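Local coordinates for protein multisubunit Na+/H+ antiporter, D subunit (Anoxybacillus flavithermus, PDB 6Z16) that forms the D subunit of a multisubunit Mrp-type antiporter that probably exchanges sodium ions for protons across the cell membrane, at residues T37-V41 with S86-L90; R30-L34 with L93-F97; P12-A16 with Q114-V118. One frame throughout, in Å; residues are numbered along the deposited sequence.

Interaction 1 (T37-V41 with S86-L90); sequences TVGLV and SIIAL
V41 and T37 lie against S86 and L90 where two antiparallel transmembrane helices, 26-53 and 76-99, pack in the membrane domain of this Mrp subunit, whose family is related to the antiporter-like subunits of complex I. The short segments cross at -160° with their axes 9.2 Å apart. The close side joins T37, L40 and V41 to S86 and the backbone of L90. Near V41 the backbones come nearest, CA of V41 lying 5.3 Å from CA of S86, and a small serine suits this spot, where V41 CG2 meets S86 CB at 3.7 Å and L40 CG lies against S86 OG. One turn away T37 uses its methyl rather than its hydroxyl. With CG2 anti to the backbone N (chi1 -52° for OG1), the methyl is laid against the backbone of L90, while OG1 stays beside its own helix and bonds to the carbonyl of S33. Threonine thus presents a methyl without stranding a buried hydroxyl. S86 does likewise, its OG being bonded to the carbonyl of V82. Behind these residues L40 and A89 are backed by I117 of helix 109-124.

The other side is looser and probably borders lipid. V38 is partly exposed there, V41 straddles the two sides, and L90 also touches a bound phosphatidylethanolamine. Branched aliphatic side chains suit this border, since they can pack on protein and on acyl chains alike. V38 CG2 reaches L90 CD1 at 4.1 Å, and V41 CG2 stands 4.4 Å from L90 CD2. A firmer touch comes from I87, which starts away from the partner helix but bends back to meet V41 at about a right angle, V41 CG1 on I87 CD1 at 3.8 Å.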
ATOM      1  N   THR D  37      54.572   0.223  12.951  1.00 57.72           N
ATOM      2  CA  THR D  37      55.473   1.209  13.537  1.00 53.98           C
ATOM      3  C   THR D  37      56.690   1.446  12.645  1.00 53.44           C
ATOM      4  O   THR D  37      57.157   2.586  12.512  1.00 58.04           O
ATOM      5  CB  THR D  37      55.896   0.757  14.931  1.00 55.95           C
ATOM      6  OG1 THR D  37      54.728   0.438  15.693  1.00 58.31           O
ATOM      7  CG2 THR D  37      56.619   1.874  15.647  1.00 62.75           C
ATOM      8  N   VAL D  38      57.202   0.384  12.009  1.00 52.80           N
ATOM      9  CA  VAL D  38      58.300   0.550  11.055  1.00 48.29           C
ATOM     10  C   VAL D  38      57.853   1.381   9.853  1.00 40.72           C
ATOM     11  O   VAL D  38      58.579   2.277   9.391  1.00 43.43           O
ATOM     12  CB  VAL D  38      58.851  -0.828  10.640  1.00 50.45           C
ATOM     13  CG1 VAL D  38      59.854  -0.703   9.513  1.00 51.81           C
ATOM     14  CG2 VAL D  38      59.509  -1.504  11.826  1.00 44.68           C
ATOM     15  N   GLY D  39      56.632   1.137   9.363  1.00 33.90           N
ATOM     16  CA  GLY D  39      56.084   1.979   8.310  1.00 38.13           C
ATOM     17  C   GLY D  39      55.859   3.418   8.737  1.00 40.85           C
ATOM     18  O   GLY D  39      56.000   4.340   7.929  1.00 38.40           O
ATOM     19  N   LEU D  40      55.534   3.628  10.016  1.00 44.55           N
ATOM     20  CA  LEU D  40      55.423   4.975  10.569  1.00 47.49           C
ATOM     21  C   LEU D  40      56.758   5.707  10.543  1.00 40.42           C
ATOM     22  O   LEU D  40      56.813   6.896  10.202  1.00 36.84           O
ATOM     23  CB  LEU D  40      54.888   4.893  11.997  1.00 50.36           C
ATOM     24  CG  LEU D  40      54.706   6.181  12.786  1.00 37.07           C
ATOM     25  CD1 LEU D  40      53.682   7.040  12.112  1.00 44.72           C
ATOM     26  CD2 LEU D  40      54.297   5.864  14.207  1.00 28.15           C
ATOM     27  N   VAL D  41      57.841   5.010  10.911  1.00 37.33           N
ATOM     28  CA  VAL D  41      59.179   5.607  10.880  1.00 35.64           C
ATOM     29  C   VAL D  41      59.573   5.979   9.453  1.00 34.52           C
ATOM     30  O   VAL D  41      60.100   7.075   9.201  1.00 36.65           O
ATOM     31  CB  VAL D  41      60.206   4.655  11.521  1.00 33.15           C
ATOM     32  CG1 VAL D  41      61.603   5.217  11.409  1.00 34.40           C
ATOM     33  CG2 VAL D  41      59.871   4.408  12.967  1.00 39.63           C
ATOM     34  N   SER D  86      58.444   8.680  16.467  1.00 41.26           N
ATOM     35  CA  SER D  86      58.415   7.384  15.798  1.00 38.28           C
ATOM     36  C   SER D  86      59.536   6.472  16.283  1.00 41.80           C
ATOM     37  O   SER D  86      59.311   5.277  16.529  1.00 41.23           O
ATOM     38  CB  SER D  86      58.523   7.596  14.293  1.00 35.44           C
ATOM     39  OG  SER D  86      57.453   8.387  13.813  1.00 45.63           O
ATOM     40  N   ILE D  87      60.742   7.027  16.434  1.00 37.31           N
ATOM     41  CA  ILE D  87      61.884   6.249  16.916  1.00 29.59           C
ATOM     42  C   ILE D  87      61.660   5.786  18.355  1.00 29.11           C
ATOM     43  O   ILE D  87      61.900   4.613  18.698  1.00 28.78           O
ATOM     44  CB  ILE D  87      63.176   7.078  16.786  1.00 36.68           C
ATOM     45  CG1 ILE D  87      63.457   7.414  15.324  1.00 36.29           C
ATOM     46  CG2 ILE D  87      64.345   6.354  17.401  1.00 35.69           C
ATOM     47  CD1 ILE D  87      63.658   6.215  14.453  1.00 44.77           C
ATOM     48  N   ILE D  88      61.181   6.702  19.212  1.00 31.44           N
ATOM     49  CA  ILE D  88      60.900   6.361  20.609  1.00 35.34           C
ATOM     50  C   ILE D  88      59.809   5.301  20.693  1.00 36.43           C
ATOM     51  O   ILE D  88      59.898   4.363  21.498  1.00 36.96           O
ATOM     52  CB  ILE D  88      60.522   7.628  21.403  1.00 58.11           C
ATOM     53  CG1 ILE D  88      61.698   8.591  21.486  1.00 69.80           C
ATOM     54  CG2 ILE D  88      60.091   7.297  22.817  1.00 57.81           C
ATOM     55  CD1 ILE D  88      61.297   9.975  21.941  1.00 64.60           C
ATOM     56  N   ALA D  89      58.800   5.397  19.821  1.00 34.88           N
ATOM     57  CA  ALA D  89      57.702   4.439  19.813  1.00 32.93           C
ATOM     58  C   ALA D  89      58.168   3.050  19.401  1.00 41.60           C
ATOM     59  O   ALA D  89      57.743   2.055  19.995  1.00 40.93           O
ATOM     60  CB  ALA D  89      56.598   4.928  18.880  1.00 25.30           C
ATOM     61  N   LEU D  90      59.058   2.968  18.408  1.00 35.78           N
ATOM     62  CA  LEU D  90      59.586   1.673  17.983  1.00 30.93           C
ATOM     63  C   LEU D  90      60.411   1.006  19.083  1.00 32.38           C
ATOM     64  O   LEU D  90      60.248  -0.198  19.351  1.00 32.94           O
ATOM     65  CB  LEU D  90      60.419   1.856  16.718  1.00 28.46           C
ATOM     66  CG  LEU D  90      61.064   0.616  16.118  1.00 32.09           C
ATOM     67  CD1 LEU D  90      60.016  -0.409  15.759  1.00 47.41           C
ATOM     68  CD2 LEU D  90      61.855   1.020  14.897  1.00 26.62           C
TER

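Interaction 2 (R30-L34 with L93-F97); sequences RVVSL and LVYSF
The F97 ring fills the gap between helices 26-53 and 76-99, touching R30, S33 and L34. The segments run antiparallel at 168° with axes 11.1 Å apart, a wide spacing that a large flat side chain is suited to bridge. A CH-pi contact comes first: R30 CB sits over one ring face, 4.2 Å from the F97 centroid, and CG follows it. With CG anti to the carbonyl carbon (chi1 -70°) and the chain extended to NE, R30 slides along the ring and carries its guanidinium beyond, where F97 O lies over one face of that group.

Apolar packing borders the ring. L34 CB approaches its edge, 3.9 Å from F97 CZ, while L34 CD1 meets V94 CG2 at 4.3 Å beside a bound phosphatidylethanolamine that touches both residues. Two backbone carbonyls are also met: F97 CZ lies near R30 O, and L93 CD2 rests on S33 O.

The strongest polar partners of the side chains lie outside the two segments. S33 OG, also at the ring edge, bonds to the carbonyl of Q29, and R30 NH2 forms a salt bridge with E105. Arginine therefore does two jobs: its aliphatic stem covers an aromatic face, while its charge is carried past the ring to E105, which probably balances it.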
ATOM      1  N   ARG D  30      51.560  -8.417  17.928  1.00 39.45           N
ATOM      2  CA  ARG D  30      52.962  -8.022  17.857  1.00 33.41           C
ATOM      3  C   ARG D  30      53.410  -7.776  16.424  1.00 38.42           C
ATOM      4  O   ARG D  30      54.055  -6.761  16.142  1.00 47.88           O
ATOM      5  CB  ARG D  30      53.830  -9.091  18.510  1.00 16.70           C
ATOM      6  CG  ARG D  30      53.676  -9.152  20.001  1.00 15.17           C
ATOM      7  CD  ARG D  30      54.498 -10.253  20.626  1.00 19.96           C
ATOM      8  NE  ARG D  30      54.351 -10.240  22.077  1.00 31.55           N
ATOM      9  CZ  ARG D  30      54.849 -11.163  22.888  1.00 41.31           C
ATOM     10  NH1 ARG D  30      55.518 -12.188  22.389  1.00 44.19           N
ATOM     11  NH2 ARG D  30      54.672 -11.071  24.197  1.00 39.94           N
ATOM     12  N   VAL D  31      53.036  -8.667  15.502  1.00 38.61           N
ATOM     13  CA  VAL D  31      53.488  -8.555  14.116  1.00 33.12           C
ATOM     14  C   VAL D  31      52.892  -7.322  13.435  1.00 37.63           C
ATOM     15  O   VAL D  31      53.614  -6.550  12.788  1.00 36.18           O
ATOM     16  CB  VAL D  31      53.169  -9.852  13.350  1.00 38.25           C
ATOM     17  CG1 VAL D  31      53.401  -9.673  11.867  1.00 40.40           C
ATOM     18  CG2 VAL D  31      54.040 -10.974  13.856  1.00 34.20           C
ATOM     19  N   VAL D  32      51.584  -7.089  13.610  1.00 35.66           N
ATOM     20  CA  VAL D  32      50.932  -5.958  12.951  1.00 29.86           C
ATOM     21  C   VAL D  32      51.405  -4.632  13.540  1.00 36.75           C
ATOM     22  O   VAL D  32      51.712  -3.689  12.795  1.00 34.25           O
ATOM     23  CB  VAL D  32      49.402  -6.110  13.025  1.00 30.84           C
ATOM     24  CG1 VAL D  32      48.704  -4.855  12.547  1.00 38.74           C
ATOM     25  CG2 VAL D  32      48.960  -7.266  12.165  1.00 35.97           C
ATOM     26  N   SER D  33      51.519  -4.546  14.876  1.00 38.60           N
ATOM     27  CA  SER D  33      51.992  -3.315  15.503  1.00 31.01           C
ATOM     28  C   SER D  33      53.447  -3.017  15.147  1.00 29.86           C
ATOM     29  O   SER D  33      53.798  -1.857  14.900  1.00 32.79           O
ATOM     30  CB  SER D  33      51.808  -3.404  17.014  1.00 21.26           C
ATOM     31  OG  SER D  33      52.557  -4.473  17.552  1.00 18.49           O
ATOM     32  N   LEU D  34      54.288  -4.054  15.051  1.00 30.08           N
ATOM     33  CA  LEU D  34      55.687  -3.865  14.677  1.00 30.23           C
ATOM     34  C   LEU D  34      55.823  -3.376  13.240  1.00 31.55           C
ATOM     35  O   LEU D  34      56.560  -2.415  12.970  1.00 33.15           O
ATOM     36  CB  LEU D  34      56.446  -5.173  14.876  1.00 30.57           C
ATOM     37  CG  LEU D  34      57.934  -5.198  14.550  1.00 42.69           C
ATOM     38  CD1 LEU D  34      58.684  -4.211  15.416  1.00 51.62           C
ATOM     39  CD2 LEU D  34      58.475  -6.599  14.742  1.00 38.65           C
ATOM     40  N   LEU D  93      58.151  -0.143  21.816  1.00 35.88           N
ATOM     41  CA  LEU D  93      57.332  -1.277  21.405  1.00 30.34           C
ATOM     42  C   LEU D  93      58.105  -2.588  21.482  1.00 33.23           C
ATOM     43  O   LEU D  93      57.557  -3.611  21.910  1.00 36.72           O
ATOM     44  CB  LEU D  93      56.799  -1.050  19.995  1.00 38.09           C
ATOM     45  CG  LEU D  93      55.865  -2.137  19.476  1.00 47.35           C
ATOM     46  CD1 LEU D  93      54.653  -2.249  20.376  1.00 42.21           C
ATOM     47  CD2 LEU D  93      55.455  -1.828  18.059  1.00 50.24           C
ATOM     48  N   VAL D  94      59.378  -2.583  21.081  1.00 31.39           N
ATOM     49  CA  VAL D  94      60.155  -3.819  21.189  1.00 24.62           C
ATOM     50  C   VAL D  94      60.440  -4.147  22.657  1.00 29.47           C
ATOM     51  O   VAL D  94      60.386  -5.321  23.079  1.00 30.95           O
ATOM     52  CB  VAL D  94      61.437  -3.718  20.346  1.00 28.80           C
ATOM     53  CG1 VAL D  94      62.216  -5.011  20.402  1.00 36.21           C
ATOM     54  CG2 VAL D  94      61.091  -3.387  18.914  1.00 27.14           C
ATOM     55  N   TYR D  95      60.667  -3.111  23.478  1.00 34.56           N
ATOM     56  CA  TYR D  95      60.777  -3.344  24.915  1.00 35.75           C
ATOM     57  C   TYR D  95      59.465  -3.863  25.493  1.00 41.20           C
ATOM     58  O   TYR D  95      59.478  -4.666  26.431  1.00 39.29           O
ATOM     59  CB  TYR D  95      61.200  -2.061  25.634  1.00 40.67           C
ATOM     60  CG  TYR D  95      61.625  -2.291  27.068  1.00 33.53           C
ATOM     61  CD1 TYR D  95      62.920  -2.668  27.371  1.00 35.76           C
ATOM     62  CD2 TYR D  95      60.723  -2.172  28.112  1.00 29.13           C
ATOM     63  CE1 TYR D  95      63.311  -2.889  28.674  1.00 40.41           C
ATOM     64  CE2 TYR D  95      61.104  -2.402  29.410  1.00 36.92           C
ATOM     65  CZ  TYR D  95      62.394  -2.761  29.686  1.00 41.53           C
ATOM     66  OH  TYR D  95      62.761  -2.986  30.987  1.00 42.54           O
ATOM     67  N   SER D  96      58.330  -3.437  24.928  1.00 39.59           N
ATOM     68  CA  SER D  96      57.028  -3.936  25.350  1.00 31.39           C
ATOM     69  C   SER D  96      56.839  -5.395  24.976  1.00 36.66           C
ATOM     70  O   SER D  96      56.138  -6.123  25.686  1.00 36.85           O
ATOM     71  CB  SER D  96      55.925  -3.095  24.719  1.00 27.72           C
ATOM     72  OG  SER D  96      56.038  -1.739  25.092  1.00 27.58           O
ATOM     73  N   PHE D  97      57.413  -5.817  23.842  1.00 36.96           N
ATOM     74  CA  PHE D  97      57.389  -7.232  23.470  1.00 32.14           C
ATOM     75  C   PHE D  97      58.098  -8.069  24.518  1.00 30.06           C
ATOM     76  O   PHE D  97      57.616  -9.138  24.905  1.00 29.42           O
ATOM     77  CB  PHE D  97      58.069  -7.481  22.121  1.00 29.65           C
ATOM     78  CG  PHE D  97      57.354  -6.911  20.932  1.00 30.51           C
ATOM     79  CD1 PHE D  97      56.061  -6.440  21.018  1.00 32.22           C
ATOM     80  CD2 PHE D  97      57.994  -6.871  19.708  1.00 29.12           C
ATOM     81  CE1 PHE D  97      55.434  -5.922  19.918  1.00 35.69           C
ATOM     82  CE2 PHE D  97      57.371  -6.358  18.609  1.00 27.81           C
ATOM     83  CZ  PHE D  97      56.091  -5.882  18.712  1.00 34.67           C
TER

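Interaction 3 (P12-A16 with Q114-V118); sequences PLVTA and QFLIV
A16 and F115 make a CH-pi contact in which the alanine methyl stands almost squarely over the ring: A16 CB is 3.7 Å from the F115 centroid and 11° off the normal. Alanine suits the place because a single methyl lets the helices approach, and A16 CB also meets Q114 CB at 3.7 Å. L13 CD1 adds a contact at F115 CE1. At the other end P12 presents its ring as a compact apolar surface, with CB against I117 CG1 and 3.6 Å from V118 CG2. A glycine in place of F115 would probably strip A16 CB and L13 CD1 of their aromatic cover and open a gap between the helices.

Q114 reaches across beside P12. Bent at chi2 (-69°), its side chain turns OE1 back onto P12 CB, and T15 CG2 packs on Q114 CG and CD. NE2 makes a weak hydrogen bond to T37 OG1 of helix 26-53.

Farther out, helix 7-18 is kinked at P12, whose nitrogen lacks a bond to the preceding turn, and L40 of helix 26-53 backs both P12 and I117. C798, I802 and F795 of a neighbouring subunit pack on L13, F115 and V118. The segments cross at -156° with axes 8.5 Å apart, and their cohesion is essentially apolar, resting on shape and aromatic contact rather than on polar bonds between them.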
ATOM      1  N   PRO D  12      48.997   4.986  12.390  1.00 42.42           N
ATOM      2  CA  PRO D  12      48.736   4.317  13.675  1.00 46.16           C
ATOM      3  C   PRO D  12      47.258   4.137  13.955  1.00 51.55           C
ATOM      4  O   PRO D  12      46.873   3.093  14.502  1.00 57.81           O
ATOM      5  CB  PRO D  12      49.390   5.248  14.702  1.00 41.05           C
ATOM      6  CG  PRO D  12      50.313   6.062  13.955  1.00 48.48           C
ATOM      7  CD  PRO D  12      49.670   6.276  12.647  1.00 45.82           C
ATOM      8  N   LEU D  13      46.437   5.102  13.522  1.00 50.19           N
ATOM      9  CA  LEU D  13      44.996   5.108  13.763  1.00 42.25           C
ATOM     10  C   LEU D  13      44.331   3.850  13.230  1.00 38.48           C
ATOM     11  O   LEU D  13      43.745   3.077  14.002  1.00 34.26           O
ATOM     12  CB  LEU D  13      44.386   6.352  13.120  1.00 39.88           C
ATOM     13  CG  LEU D  13      42.887   6.513  13.307  1.00 43.53           C
ATOM     14  CD1 LEU D  13      42.586   6.586  14.776  1.00 45.73           C
ATOM     15  CD2 LEU D  13      42.408   7.754  12.602  1.00 44.04           C
ATOM     16  N   VAL D  14      44.466   3.623  11.912  1.00 38.50           N
ATOM     17  CA  VAL D  14      44.033   2.396  11.239  1.00 35.68           C
ATOM     18  C   VAL D  14      44.536   1.169  11.975  1.00 29.85           C
ATOM     19  O   VAL D  14      43.757   0.254  12.278  1.00 35.32           O
ATOM     20  CB  VAL D  14      44.516   2.395   9.776  1.00 27.69           C
ATOM     21  CG1 VAL D  14      44.187   1.080   9.115  1.00 23.99           C
ATOM     22  CG2 VAL D  14      43.907   3.535   9.007  1.00 26.46           C
ATOM     23  N   THR D  15      45.813   1.201  12.379  1.00 26.61           N
ATOM     24  CA  THR D  15      46.431   0.072  13.062  1.00 32.44           C
ATOM     25  C   THR D  15      45.723  -0.221  14.366  1.00 34.03           C
ATOM     26  O   THR D  15      45.322  -1.366  14.612  1.00 36.48           O
ATOM     27  CB  THR D  15      47.903   0.360  13.317  1.00 36.79           C
ATOM     28  OG1 THR D  15      48.540   0.648  12.070  1.00 46.58           O
ATOM     29  CG2 THR D  15      48.565  -0.840  13.961  1.00 38.45           C
ATOM     30  N   ALA D  16      45.441   0.836  15.141  1.00 35.03           N
ATOM     31  CA  ALA D  16      44.762   0.677  16.421  1.00 33.89           C
ATOM     32  C   ALA D  16      43.387   0.068  16.227  1.00 43.75           C
ATOM     33  O   ALA D  16      43.016  -0.871  16.946  1.00 45.91           O
ATOM     34  CB  ALA D  16      44.660   2.024  17.128  1.00 32.89           C
ATOM     35  N   GLN D 114      48.998   2.427  20.268  1.00 22.17           N
ATOM     36  CA  GLN D 114      48.833   3.116  18.994  1.00 21.09           C
ATOM     37  C   GLN D 114      47.944   4.345  19.120  1.00 30.75           C
ATOM     38  O   GLN D 114      48.172   5.329  18.418  1.00 30.34           O
ATOM     39  CB  GLN D 114      48.281   2.161  17.941  1.00 31.58           C
ATOM     40  CG  GLN D 114      49.218   1.028  17.567  1.00 51.30           C
ATOM     41  CD  GLN D 114      50.432   1.490  16.802  1.00 54.11           C
ATOM     42  OE1 GLN D 114      50.339   2.336  15.919  1.00 56.00           O
ATOM     43  NE2 GLN D 114      51.588   0.943  17.146  1.00 48.30           N
ATOM     44  N   PHE D 115      46.960   4.335  20.028  1.00 35.46           N
ATOM     45  CA  PHE D 115      46.160   5.543  20.232  1.00 37.75           C
ATOM     46  C   PHE D 115      46.964   6.652  20.895  1.00 40.45           C
ATOM     47  O   PHE D 115      46.749   7.833  20.591  1.00 37.58           O
ATOM     48  CB  PHE D 115      44.900   5.262  21.054  1.00 35.55           C
ATOM     49  CG  PHE D 115      43.786   4.632  20.273  1.00 39.06           C
ATOM     50  CD1 PHE D 115      43.163   5.337  19.257  1.00 39.44           C
ATOM     51  CD2 PHE D 115      43.295   3.384  20.611  1.00 42.93           C
ATOM     52  CE1 PHE D 115      42.133   4.775  18.545  1.00 46.40           C
ATOM     53  CE2 PHE D 115      42.261   2.816  19.907  1.00 46.16           C
ATOM     54  CZ  PHE D 115      41.677   3.514  18.873  1.00 44.92           C
ATOM     55  N   LEU D 116      47.899   6.298  21.781  1.00 40.83           N
ATOM     56  CA  LEU D 116      48.775   7.311  22.362  1.00 34.67           C
ATOM     57  C   LEU D 116      49.676   7.940  21.309  1.00 24.69           C
ATOM     58  O   LEU D 116      49.878   9.166  21.303  1.00 21.74           O
ATOM     59  CB  LEU D 116      49.606   6.703  23.486  1.00 41.46           C
ATOM     60  CG  LEU D 116      50.587   7.639  24.182  1.00 40.50           C
ATOM     61  CD1 LEU D 116      49.858   8.818  24.774  1.00 32.62           C
ATOM     62  CD2 LEU D 116      51.323   6.888  25.263  1.00 43.06           C
ATOM     63  N   ILE D 117      50.207   7.126  20.391  1.00 26.57           N
ATOM     64  CA  ILE D 117      51.069   7.738  19.382  1.00 31.28           C
ATOM     65  C   ILE D 117      50.241   8.498  18.347  1.00 27.94           C
ATOM     66  O   ILE D 117      50.727   9.481  17.772  1.00 23.95           O
ATOM     67  CB  ILE D 117      52.042   6.722  18.747  1.00 37.60           C
ATOM     68  CG1 ILE D 117      51.329   5.667  17.925  1.00 61.64           C
ATOM     69  CG2 ILE D 117      52.878   6.049  19.823  1.00 28.87           C
ATOM     70  CD1 ILE D 117      52.266   4.763  17.182  1.00 75.90           C
ATOM     71  N   VAL D 118      48.966   8.118  18.152  1.00 28.49           N
ATOM     72  CA  VAL D 118      48.024   8.935  17.378  1.00 28.94           C
ATOM     73  C   VAL D 118      47.866  10.310  18.004  1.00 43.74           C
ATOM     74  O   VAL D 118      47.941  11.336  17.316  1.00 39.77           O
ATOM     75  CB  VAL D 118      46.657   8.233  17.260  1.00 26.04           C
ATOM     76  CG1 VAL D 118      45.581   9.202  16.801  1.00 24.12           C
ATOM     77  CG2 VAL D 118      46.713   7.174  16.255  1.00 21.55           C
TER

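How the interactions relate
From the N terminus, helix 7-18 comes first, then helix 26-53, the two-stranded hairpin, and helices 76-99 and 109-124. Interaction 3 closes the longest loop, bringing 12-16 to 114-118 across 97 intervening residues. Within it lies interaction 2, between 30-34 and 93-97, and within that interaction 1, between 37-41 and 86-90; the three are nested and none cross. Interactions 1 and 2 join the same antiparallel helix pair at successive levels and meet through L34 and L90. Interaction 3 adds helices 7-18 and 109-124, touching interaction 1 through L40 and I117. Together they tie the four helices into one bundle.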